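Long-range contacts in hypothetical protein (Staphylococcus aureus subsp. aureus, PDB 2ETS), which is of unknown function but adopts a four-helix bundle fold that represents the DUF1798 family of bacterial proteins: residues S19-V24 / Y112-I117; N26-F31 / L102-L107; E80-N85 / K108-D113. One frame throughout, in Å; residues are numbered along the deposited sequence.

Contact 1: residues S19-V24 / Y112-I117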
loop_
_atom_site.group_PDB
_atom_site.type_symbol
_atom_site.label_atom_id
_atom_site.label_comp_id
_atom_site.label_asym_id
_atom_site.label_seq_id
_atom_site.Cartn_x
_atom_site.Cartn_y
_atom_site.Cartn_z
ATOM N N SER A 19 8.138 0.658 -5.419
ATOM C CA SER A 19 8.318 0.226 -4.058
ATOM C C SER A 19 7.007 -0.126 -3.366
ATOM O O SER A 19 6.942 -1.112 -2.654
ATOM C CB SER A 19 9.038 1.288 -3.252
ATOM O OG SER A 19 9.459 0.711 -2.038
ATOM N N LEU A 20 5.970 0.685 -3.543
ATOM C CA LEU A 20 4.681 0.381 -2.939
ATOM C C LEU A 20 4.046 -0.848 -3.609
ATOM O O LEU A 20 3.416 -1.668 -2.959
ATOM C CB LEU A 20 3.728 1.575 -3.047
ATOM C CG LEU A 20 4.045 2.812 -2.215
ATOM C CD1 LEU A 20 3.117 3.944 -2.620
ATOM C CD2 LEU A 20 3.874 2.504 -0.754
ATOM N N ILE A 21 4.179 -0.954 -4.918
ATOM C CA ILE A 21 3.686 -2.122 -5.628
ATOM C C ILE A 21 4.257 -3.413 -5.045
ATOM O O ILE A 21 3.491 -4.332 -4.650
ATOM C CB ILE A 21 3.945 -2.006 -7.145
ATOM C CG1 ILE A 21 2.971 -0.933 -7.704
ATOM C CG2 ILE A 21 3.689 -3.349 -7.850
ATOM C CD1 ILE A 21 3.186 -0.576 -9.173
ATOM N N TYR A 22 5.578 -3.466 -4.952
ATOM C CA TYR A 22 6.260 -4.600 -4.307
ATOM C C TYR A 22 5.678 -4.837 -2.911
ATOM O O TYR A 22 5.335 -5.972 -2.559
ATOM C CB TYR A 22 7.785 -4.390 -4.231
ATOM C CG TYR A 22 8.491 -5.293 -3.204
ATOM C CD1 TYR A 22 8.953 -6.596 -3.529
ATOM C CD2 TYR A 22 8.706 -4.843 -1.923
ATOM C CE1 TYR A 22 9.598 -7.403 -2.562
ATOM C CE2 TYR A 22 9.354 -5.624 -0.974
ATOM C CZ TYR A 22 9.768 -6.892 -1.275
ATOM O OH TYR A 22 10.377 -7.571 -0.238
ATOM N N GLU A 23 5.566 -3.754 -2.116
ATOM C CA GLU A 23 5.104 -3.901 -0.740
ATOM C C GLU A 23 3.643 -4.420 -0.609
ATOM O O GLU A 23 3.337 -5.253 0.253
ATOM C CB GLU A 23 5.303 -2.597 0.008
ATOM C CG GLU A 23 6.767 -2.339 0.387
ATOM C CD GLU A 23 7.315 -3.327 1.412
ATOM O OE1 GLU A 23 6.578 -4.278 1.784
ATOM O OE2 GLU A 23 8.481 -3.142 1.854
ATOM N N VAL A 24 2.757 -3.940 -1.483
ATOM C CA VAL A 24 1.370 -4.405 -1.500
ATOM C C VAL A 24 1.312 -5.929 -1.865
ATOM O O VAL A 24 0.507 -6.695 -1.312
ATOM C CB VAL A 24 0.544 -3.523 -2.447
ATOM C CG1 VAL A 24 -0.843 -4.076 -2.667
ATOM C CG2 VAL A 24 0.450 -2.082 -1.884
ATOM N N TYR A 112 -4.744 -1.445 -8.530
ATOM C CA TYR A 112 -5.280 -0.748 -9.688
ATOM C C TYR A 112 -4.823 0.737 -9.729
ATOM O O TYR A 112 -4.269 1.217 -10.719
ATOM C CB TYR A 112 -6.806 -0.905 -9.779
ATOM C CG TYR A 112 -7.397 -0.056 -10.845
ATOM C CD1 TYR A 112 -7.727 1.275 -10.590
ATOM C CD2 TYR A 112 -7.601 -0.558 -12.125
ATOM C CE1 TYR A 112 -8.245 2.086 -11.590
ATOM C CE2 TYR A 112 -8.132 0.254 -13.135
ATOM C CZ TYR A 112 -8.437 1.566 -12.859
ATOM O OH TYR A 112 -8.932 2.384 -13.847
ATOM N N ASP A 113 -5.014 1.445 -8.636
ATOM C CA ASP A 113 -4.534 2.819 -8.534
ATOM C C ASP A 113 -3.030 2.978 -8.752
ATOM O O ASP A 113 -2.564 3.903 -9.423
ATOM C CB ASP A 113 -4.868 3.342 -7.158
ATOM C CG ASP A 113 -6.357 3.646 -6.990
ATOM O OD1 ASP A 113 -7.089 3.737 -8.013
ATOM O OD2 ASP A 113 -6.771 3.812 -5.820
ATOM N N LEU A 114 -2.268 2.101 -8.115
ATOM C CA LEU A 114 -0.814 2.129 -8.222
ATOM C C LEU A 114 -0.334 1.983 -9.663
ATOM O O LEU A 114 0.608 2.658 -10.081
ATOM C CB LEU A 114 -0.209 1.027 -7.350
ATOM C CG LEU A 114 -0.256 1.309 -5.841
ATOM C CD1 LEU A 114 0.307 0.130 -5.102
ATOM C CD2 LEU A 114 0.527 2.571 -5.459
ATOM N N GLN A 115 -0.988 1.112 -10.425
ATOM C CA GLN A 115 -0.636 0.956 -11.830
ATOM C C GLN A 115 -0.892 2.221 -12.633
ATOM O O GLN A 115 -0.102 2.553 -13.522
ATOM C CB GLN A 115 -1.408 -0.198 -12.470
ATOM C CG GLN A 115 -0.886 -1.548 -12.149
ATOM C CD GLN A 115 0.560 -1.753 -12.645
ATOM O OE1 GLN A 115 1.377 -2.331 -11.926
ATOM N NE2 GLN A 115 0.881 -1.237 -13.844
ATOM N N ASN A 116 -2.007 2.900 -12.355
ATOM C CA ASN A 116 -2.363 4.106 -13.070
ATOM C C ASN A 116 -1.361 5.205 -12.775
ATOM O O ASN A 116 -1.044 6.043 -13.637
ATOM C CB ASN A 116 -3.772 4.582 -12.681
ATOM C CG ASN A 116 -4.876 3.757 -13.327
ATOM O OD1 ASN A 116 -4.681 3.126 -14.367
ATOM N ND2 ASN A 116 -6.041 3.771 -12.718
ATOM N N ILE A 117 -0.890 5.213 -11.539
ATOM C CA ILE A 117 0.058 6.208 -11.106
ATOM C C ILE A 117 1.357 5.903 -11.803
ATOM O O ILE A 117 1.942 6.790 -12.428
ATOM C CB ILE A 117 0.235 6.215 -9.568
ATOM C CG1 ILE A 117 -1.024 6.775 -8.916
ATOM C CG2 ILE A 117 1.441 7.039 -9.165
ATOM C CD1 ILE A 117 -1.037 6.674 -7.383
#

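Contact 2: residues N26-F31 / L102-L107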
loop_
_atom_site.group_PDB
_atom_site.type_symbol
_atom_site.label_atom_id
_atom_site.label_comp_id
_atom_site.label_asym_id
_atom_site.label_seq_id
_atom_site.Cartn_x
_atom_site.Cartn_y
_atom_site.Cartn_z
ATOM N N ASN A 26 3.742 -8.030 -1.103
ATOM C CA ASN A 26 4.200 -8.615 0.118
ATOM C C ASN A 26 3.082 -8.729 1.132
ATOM O O ASN A 26 3.006 -9.700 1.858
ATOM C CB ASN A 26 5.294 -7.716 0.696
ATOM C CG ASN A 26 6.240 -8.458 1.534
ATOM O OD1 ASN A 26 6.687 -9.531 1.158
ATOM N ND2 ASN A 26 6.584 -7.896 2.688
HETATM N N MSE A 27 2.254 -7.698 1.222
HETATM C CA MSE A 27 1.090 -7.725 2.121
HETATM C C MSE A 27 0.145 -8.871 1.770
HETATM O O MSE A 27 -0.431 -9.480 2.649
HETATM C CB MSE A 27 0.344 -6.409 2.065
HETATM C CG MSE A 27 1.154 -5.268 2.617
HETATM SE SE MSE A 27 0.211 -3.608 2.362
HETATM C CE MSE A 27 1.773 -2.483 2.172
ATOM N N GLN A 28 -0.009 -9.175 0.486
ATOM C CA GLN A 28 -0.853 -10.288 0.095
ATOM C C GLN A 28 -0.262 -11.616 0.613
ATOM O O GLN A 28 -0.983 -12.473 1.121
ATOM C CB GLN A 28 -1.040 -10.334 -1.418
ATOM C CG GLN A 28 -2.105 -11.356 -1.861
ATOM C CD GLN A 28 -2.433 -11.264 -3.359
ATOM O OE1 GLN A 28 -1.842 -10.469 -4.100
ATOM N NE2 GLN A 28 -3.373 -12.096 -3.808
ATOM N N GLN A 29 1.041 -11.760 0.541
ATOM C CA GLN A 29 1.684 -12.994 1.005
ATOM C C GLN A 29 1.580 -13.128 2.521
ATOM O O GLN A 29 1.347 -14.209 3.015
ATOM C CB GLN A 29 3.136 -13.097 0.537
ATOM C CG GLN A 29 3.435 -14.277 -0.432
ATOM C CD GLN A 29 2.696 -15.606 -0.070
ATOM O OE1 GLN A 29 2.927 -16.209 0.992
ATOM N NE2 GLN A 29 1.806 -16.049 -0.965
ATOM N N ASN A 30 1.686 -12.009 3.240
ATOM C CA ASN A 30 1.558 -12.003 4.690
ATOM C C ASN A 30 0.153 -12.442 5.120
ATOM O O ASN A 30 -0.038 -13.226 6.053
ATOM C CB ASN A 30 1.867 -10.603 5.222
ATOM C CG ASN A 30 3.368 -10.364 5.397
ATOM O OD1 ASN A 30 3.983 -10.977 6.240
ATOM N ND2 ASN A 30 3.953 -9.497 4.579
ATOM N N PHE A 31 -0.833 -11.932 4.418
ATOM C CA PHE A 31 -2.207 -12.264 4.704
ATOM C C PHE A 31 -2.402 -13.768 4.480
ATOM O O PHE A 31 -3.020 -14.448 5.295
ATOM C CB PHE A 31 -3.130 -11.427 3.819
ATOM C CG PHE A 31 -4.572 -11.837 3.886
ATOM C CD1 PHE A 31 -5.347 -11.508 4.995
ATOM C CD2 PHE A 31 -5.156 -12.544 2.844
ATOM C CE1 PHE A 31 -6.680 -11.859 5.061
ATOM C CE2 PHE A 31 -6.504 -12.901 2.908
ATOM C CZ PHE A 31 -7.272 -12.547 4.025
ATOM N N LEU A 102 -12.924 -8.638 2.029
ATOM C CA LEU A 102 -12.727 -7.179 2.110
ATOM C C LEU A 102 -11.258 -6.811 1.856
ATOM O O LEU A 102 -10.976 -5.803 1.230
ATOM C CB LEU A 102 -13.175 -6.649 3.474
ATOM C CG LEU A 102 -14.659 -6.826 3.838
ATOM C CD1 LEU A 102 -14.917 -6.286 5.244
ATOM C CD2 LEU A 102 -15.591 -6.170 2.851
ATOM N N PHE A 103 -10.352 -7.654 2.350
ATOM C CA PHE A 103 -8.910 -7.474 2.169
ATOM C C PHE A 103 -8.509 -7.553 0.702
ATOM O O PHE A 103 -7.817 -6.669 0.184
ATOM C CB PHE A 103 -8.129 -8.495 2.990
ATOM C CG PHE A 103 -6.632 -8.315 2.908
ATOM C CD1 PHE A 103 -6.008 -7.421 3.716
ATOM C CD2 PHE A 103 -5.880 -9.001 1.966
ATOM C CE1 PHE A 103 -4.644 -7.229 3.628
ATOM C CE2 PHE A 103 -4.530 -8.837 1.879
ATOM C CZ PHE A 103 -3.903 -7.957 2.694
ATOM N N ILE A 104 -8.997 -8.567 0.009
ATOM C CA ILE A 104 -8.632 -8.765 -1.384
ATOM C C ILE A 104 -9.262 -7.710 -2.307
ATOM O O ILE A 104 -8.628 -7.201 -3.212
ATOM C CB ILE A 104 -9.004 -10.185 -1.816
ATOM C CG1 ILE A 104 -8.191 -11.211 -0.991
ATOM C CG2 ILE A 104 -8.781 -10.394 -3.318
ATOM C CD1 ILE A 104 -6.697 -11.084 -1.083
ATOM N N GLU A 105 -10.496 -7.350 -2.050
ATOM C CA GLU A 105 -11.083 -6.246 -2.752
ATOM C C GLU A 105 -10.301 -4.929 -2.608
ATOM O O GLU A 105 -10.046 -4.239 -3.594
ATOM C CB GLU A 105 -12.504 -6.130 -2.264
ATOM C CG GLU A 105 -13.260 -4.874 -2.562
ATOM C CD GLU A 105 -14.673 -5.038 -2.014
ATOM O OE1 GLU A 105 -14.913 -4.678 -0.821
ATOM O OE2 GLU A 105 -15.486 -5.649 -2.750
ATOM N N LYS A 106 -9.936 -4.585 -1.386
ATOM C CA LYS A 106 -9.154 -3.391 -1.147
ATOM C C LYS A 106 -7.746 -3.481 -1.791
ATOM O O LYS A 106 -7.290 -2.559 -2.431
ATOM C CB LYS A 106 -9.022 -3.183 0.340
ATOM C CG LYS A 106 -8.300 -1.892 0.728
ATOM C CD LYS A 106 -8.142 -1.795 2.264
ATOM C CE LYS A 106 -9.431 -1.487 2.984
ATOM N NZ LYS A 106 -9.224 -1.968 4.452
ATOM N N LEU A 107 -7.077 -4.599 -1.628
ATOM C CA LEU A 107 -5.802 -4.843 -2.352
ATOM C C LEU A 107 -5.911 -4.666 -3.890
ATOM O O LEU A 107 -5.052 -4.058 -4.526
ATOM C CB LEU A 107 -5.281 -6.246 -2.056
ATOM C CG LEU A 107 -3.844 -6.570 -2.530
ATOM C CD1 LEU A 107 -2.894 -6.755 -1.345
ATOM C CD2 LEU A 107 -3.886 -7.831 -3.387
#

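Contact 3: residues E80-N85 / K108-D113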
loop_
_atom_site.group_PDB
_atom_site.type_symbol
_atom_site.label_atom_id
_atom_site.label_comp_id
_atom_site.label_asym_id
_atom_site.label_seq_id
_atom_site.Cartn_x
_atom_site.Cartn_y
_atom_site.Cartn_z
ATOM N N GLU A 80 -5.808 10.512 -1.216
ATOM C CA GLU A 80 -5.958 10.287 0.231
ATOM C C GLU A 80 -6.528 8.906 0.561
ATOM O O GLU A 80 -6.099 8.253 1.518
ATOM C CB GLU A 80 -6.806 11.367 0.895
ATOM C CG GLU A 80 -6.227 12.806 0.805
ATOM C CD GLU A 80 -4.831 12.956 1.458
ATOM O OE1 GLU A 80 -4.588 12.363 2.530
ATOM O OE2 GLU A 80 -3.970 13.663 0.884
ATOM N N LEU A 81 -7.473 8.439 -0.233
ATOM C CA LEU A 81 -7.984 7.085 -0.008
ATOM C C LEU A 81 -6.966 6.020 -0.283
ATOM O O LEU A 81 -6.924 5.025 0.414
ATOM C CB LEU A 81 -9.231 6.840 -0.842
ATOM C CG LEU A 81 -10.329 7.839 -0.469
ATOM C CD1 LEU A 81 -11.611 7.518 -1.248
ATOM C CD2 LEU A 81 -10.595 7.859 1.042
ATOM N N LEU A 82 -6.127 6.239 -1.294
ATOM C CA LEU A 82 -5.123 5.293 -1.652
ATOM C C LEU A 82 -4.168 5.115 -0.490
ATOM O O LEU A 82 -3.849 3.982 -0.141
ATOM C CB LEU A 82 -4.382 5.727 -2.900
ATOM C CG LEU A 82 -3.186 4.857 -3.271
ATOM C CD1 LEU A 82 -3.547 3.393 -3.540
ATOM C CD2 LEU A 82 -2.446 5.489 -4.473
ATOM N N ILE A 83 -3.758 6.226 0.125
ATOM C CA ILE A 83 -2.795 6.212 1.240
ATOM C C ILE A 83 -3.377 5.443 2.422
ATOM O O ILE A 83 -2.721 4.600 3.016
ATOM C CB ILE A 83 -2.496 7.657 1.728
ATOM C CG1 ILE A 83 -1.669 8.495 0.719
ATOM C CG2 ILE A 83 -1.873 7.683 3.145
ATOM C CD1 ILE A 83 -0.539 7.835 0.075
ATOM N N ALA A 84 -4.626 5.752 2.733
ATOM C CA ALA A 84 -5.331 5.121 3.849
ATOM C C ALA A 84 -5.539 3.614 3.575
ATOM O O ALA A 84 -5.356 2.766 4.452
ATOM C CB ALA A 84 -6.648 5.818 4.093
ATOM N N ASN A 85 -5.941 3.279 2.354
ATOM C CA ASN A 85 -6.066 1.886 1.978
ATOM C C ASN A 85 -4.766 1.094 2.136
ATOM O O ASN A 85 -4.787 -0.030 2.581
ATOM C CB ASN A 85 -6.524 1.767 0.525
ATOM C CG ASN A 85 -7.973 2.027 0.366
ATOM O OD1 ASN A 85 -8.708 1.950 1.310
ATOM N ND2 ASN A 85 -8.390 2.347 -0.829
ATOM N N LYS A 108 -6.966 -5.179 -4.491
ATOM C CA LYS A 108 -7.090 -5.070 -5.949
ATOM C C LYS A 108 -7.247 -3.606 -6.353
ATOM O O LYS A 108 -6.655 -3.138 -7.321
ATOM C CB LYS A 108 -8.257 -5.873 -6.452
ATOM C CG LYS A 108 -8.145 -7.372 -6.113
ATOM C CD LYS A 108 -7.088 -8.097 -6.878
ATOM C CE LYS A 108 -7.362 -9.636 -6.874
ATOM N NZ LYS A 108 -8.759 -10.022 -7.286
ATOM N N SER A 109 -8.029 -2.885 -5.565
ATOM C CA SER A 109 -8.257 -1.484 -5.783
ATOM C C SER A 109 -6.960 -0.679 -5.665
ATOM O O SER A 109 -6.699 0.176 -6.473
ATOM C CB SER A 109 -9.332 -0.997 -4.773
ATOM O OG SER A 109 -9.163 0.357 -4.457
ATOM N N VAL A 110 -6.161 -0.969 -4.643
ATOM C CA VAL A 110 -4.845 -0.357 -4.464
ATOM C C VAL A 110 -3.877 -0.674 -5.625
ATOM O O VAL A 110 -3.239 0.242 -6.170
ATOM C CB VAL A 110 -4.251 -0.766 -3.100
ATOM C CG1 VAL A 110 -2.821 -0.387 -2.968
ATOM C CG2 VAL A 110 -5.066 -0.098 -1.970
ATOM N N GLN A 111 -3.799 -1.937 -6.038
ATOM C CA GLN A 111 -2.908 -2.297 -7.165
ATOM C C GLN A 111 -3.414 -1.572 -8.397
ATOM O O GLN A 111 -2.606 -1.069 -9.195
ATOM C CB GLN A 111 -2.802 -3.829 -7.403
ATOM C CG GLN A 111 -2.328 -4.592 -6.144
ATOM C CD GLN A 111 -2.293 -6.136 -6.254
ATOM O OE1 GLN A 111 -3.298 -6.792 -6.625
ATOM N NE2 GLN A 111 -1.122 -6.726 -5.903
ATOM N N TYR A 112 -4.744 -1.445 -8.530
ATOM C CA TYR A 112 -5.280 -0.748 -9.688
ATOM C C TYR A 112 -4.823 0.737 -9.729
ATOM O O TYR A 112 -4.269 1.217 -10.719
ATOM C CB TYR A 112 -6.806 -0.905 -9.779
ATOM C CG TYR A 112 -7.397 -0.056 -10.845
ATOM C CD1 TYR A 112 -7.727 1.275 -10.590
ATOM C CD2 TYR A 112 -7.601 -0.558 -12.125
ATOM C CE1 TYR A 112 -8.245 2.086 -11.590
ATOM C CE2 TYR A 112 -8.132 0.254 -13.135
ATOM C CZ TYR A 112 -8.437 1.566 -12.859
ATOM O OH TYR A 112 -8.932 2.384 -13.847
ATOM N N ASP A 113 -5.014 1.445 -8.636
ATOM C CA ASP A 113 -4.534 2.819 -8.534
ATOM C C ASP A 113 -3.030 2.978 -8.752
ATOM O O ASP A 113 -2.564 3.903 -9.423
ATOM C CB ASP A 113 -4.868 3.342 -7.158
ATOM C CG ASP A 113 -6.357 3.646 -6.990
ATOM O OD1 ASP A 113 -7.089 3.737 -8.013
ATOM O OD2 ASP A 113 -6.771 3.812 -5.820
HETATM O O HOH W 1 -7.257 2.144 -3.572
#

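Contact 1: residues S19-V24 / Y112-I117
Ile21 and Leu114 mark the point where the helical segments 19-24 and 112-117 come nearest, with their CA atoms 6.7 Å apart. The local axes approach to 10.2 Å and run almost antiparallel, their N-to-C directions 160° apart. No hydrogen bond passes between the segments, so the contact rests on side-chain packing. Leu114 has the largest share: its CB and CD1 lie against Ile21, CD1 also meets Val24, and CD2 faces Leu20. CB of Leu114 lies 3.8 Å from CG1 of Ile21, the two side chains sliding past one another in opposite directions. CD1 of Leu114 reaches toward Val24, tip to tip, and stops 3.9 Å from its CG2. The other methyl, CD2 of Leu114, lies 4.1 Å from CD1 of Leu20, whose side chain crosses that of Leu114 at about a right angle. In Ile21 a chi1 of -72° sets CG1 beside the backbone N and lets the CG1-CD1 arm run along the flank of Leu114. The end of that arm meets a glutamine: CD1 of Ile21 is 3.7 Å from OE1 of Gln115, whose chain bends at chi2 (-62°) and brings the amide across the isoleucine. Leu20 also packs on Ile57, Leu58 and Ile61 of helix 43-63, which carries the apolar layer on to a third helix. With three aliphatic residues of one helix gathered round one leucine of the other, and the amide of the exposed Gln115 beside Ile21, the contact is probably held by dispersion and the burial of apolar surface.

Contact 2: residues N26-F31 / L102-L107
Phe31 and Phe103 both hold CG anti to the backbone N, with chi1 of 171° and -177°, and these matching torsions send the two rings from the two helices into one layer. The rings form an offset stack: their centroids are 4.3 Å apart and their planes differ by 17°. The side chains slide past each other in opposite directions, so the overlap is partial. CD2 of Phe103 lies over one face of Phe31, displaced toward its rim, and CG of Phe31 sits in the same way over a face of Phe103. The root of the Phe31 side chain joins in, its CB lying 3.5 Å from CE2 of Phe103. On the helix 12-37 side the stack also meets backbone: CA of Gln28 stands at the edge of the Phe103 ring, and the carbonyl O of Met27, a selenomethionine here, is 3.8 Å from CZ of Phe103. One turn along, Gln28 and Leu107 cross at about a right angle. The extended glutamine chain places OE1 of Gln28 3.4 Å from CD2 of Leu107, while CB of Gln28 lies 4.0 Å from CD1 of Leu107. Ile104 adds a looser contact through its CD1, 4.4 Å from CE2 of Phe31. The segment axes are nearly antiparallel and come no closer than 11.3 Å, a spacing bridged by the large side chains. Leu89 of helix 76-92 and Thr98 and Cys93 of the adjoining loop also pack against Phe103, and Thr98 touches Phe31 as well. The chemistry is that of a buried aromatic pair flanked by aliphatic groups: with no hydrogen bond between the segments, ring overlap and apolar packing join them, and the partly exposed Gln28 lies at the margin.

Contact 3: residues E80-N85 / K108-D113
Asn85 and Val110 make the closest touch between segments 80-85 and 108-113, CB of Asn85 lying 3.4 Å from CG2 of Val110. Next to them CD1 of Leu82 comes within 3.9 Å of CG1 of Val110, the two side chains meeting at a slant, and this methyl also packs at 3.9 Å against CB of Asp113. Leu82 holds CG anti to the backbone N (chi1 173°), and from there CD1 lies against both Val110 and Asp113. Beside this patch a water joins polar groups of the two segments. It accepts a hydrogen bond from ND2 of Asn85 at 3.0 Å, donates one to OD2 of Asp113 at 2.8 Å, and is hydrogen-bonded to OG of Ser109 at 2.8 Å. Its three partners come from both helices, so the water links the segments where direct bonds are absent: ND2 of Asn85 and OG of Ser109 remain 4.2 Å apart. Farther out, OD1 of Asp113 forms a salt bridge with NZ of Lys78, near the start of helix 76-92. That bond ties the carboxylate to the same helix as Leu82 and probably helps to fix its orientation. Val110 also packs on Val24 of helix 12-37 and on Ile86 and Leu89 of helix 76-92. The two segments are 10.1 Å apart at their axes and run in broadly opposing directions, 130° apart, steeply inclined to one another. The pair belongs to the last two long helices of a four-helix bundle, joined here through side-chain carbons, with Leu82 against Val110 the apolar pair, and a water-bridged polar side.

All three contacts are mainly buried and all use helix 100-120. Contacts 1 and 2 join it to helix 12-37 at successive levels, their centres about 13 Å apart, whereas contact 3 joins it to helix 76-92. Contacts 1 and 3 lie nearer the middle of the chain, each centred about 7 Å from it, against about 10 Å for contact 2. The chemistry differs as well: contact 1 is mainly aliphatic, contact 2 adds the aromatic stack and buries the most surface, 296 Å², and contact 3 alone has a water bridge between its segments. Contacts 1 and 3 share Tyr112 and Asp113 and touch where CD1 of Ile117 lies 3.4 Å from CD2 of Leu82.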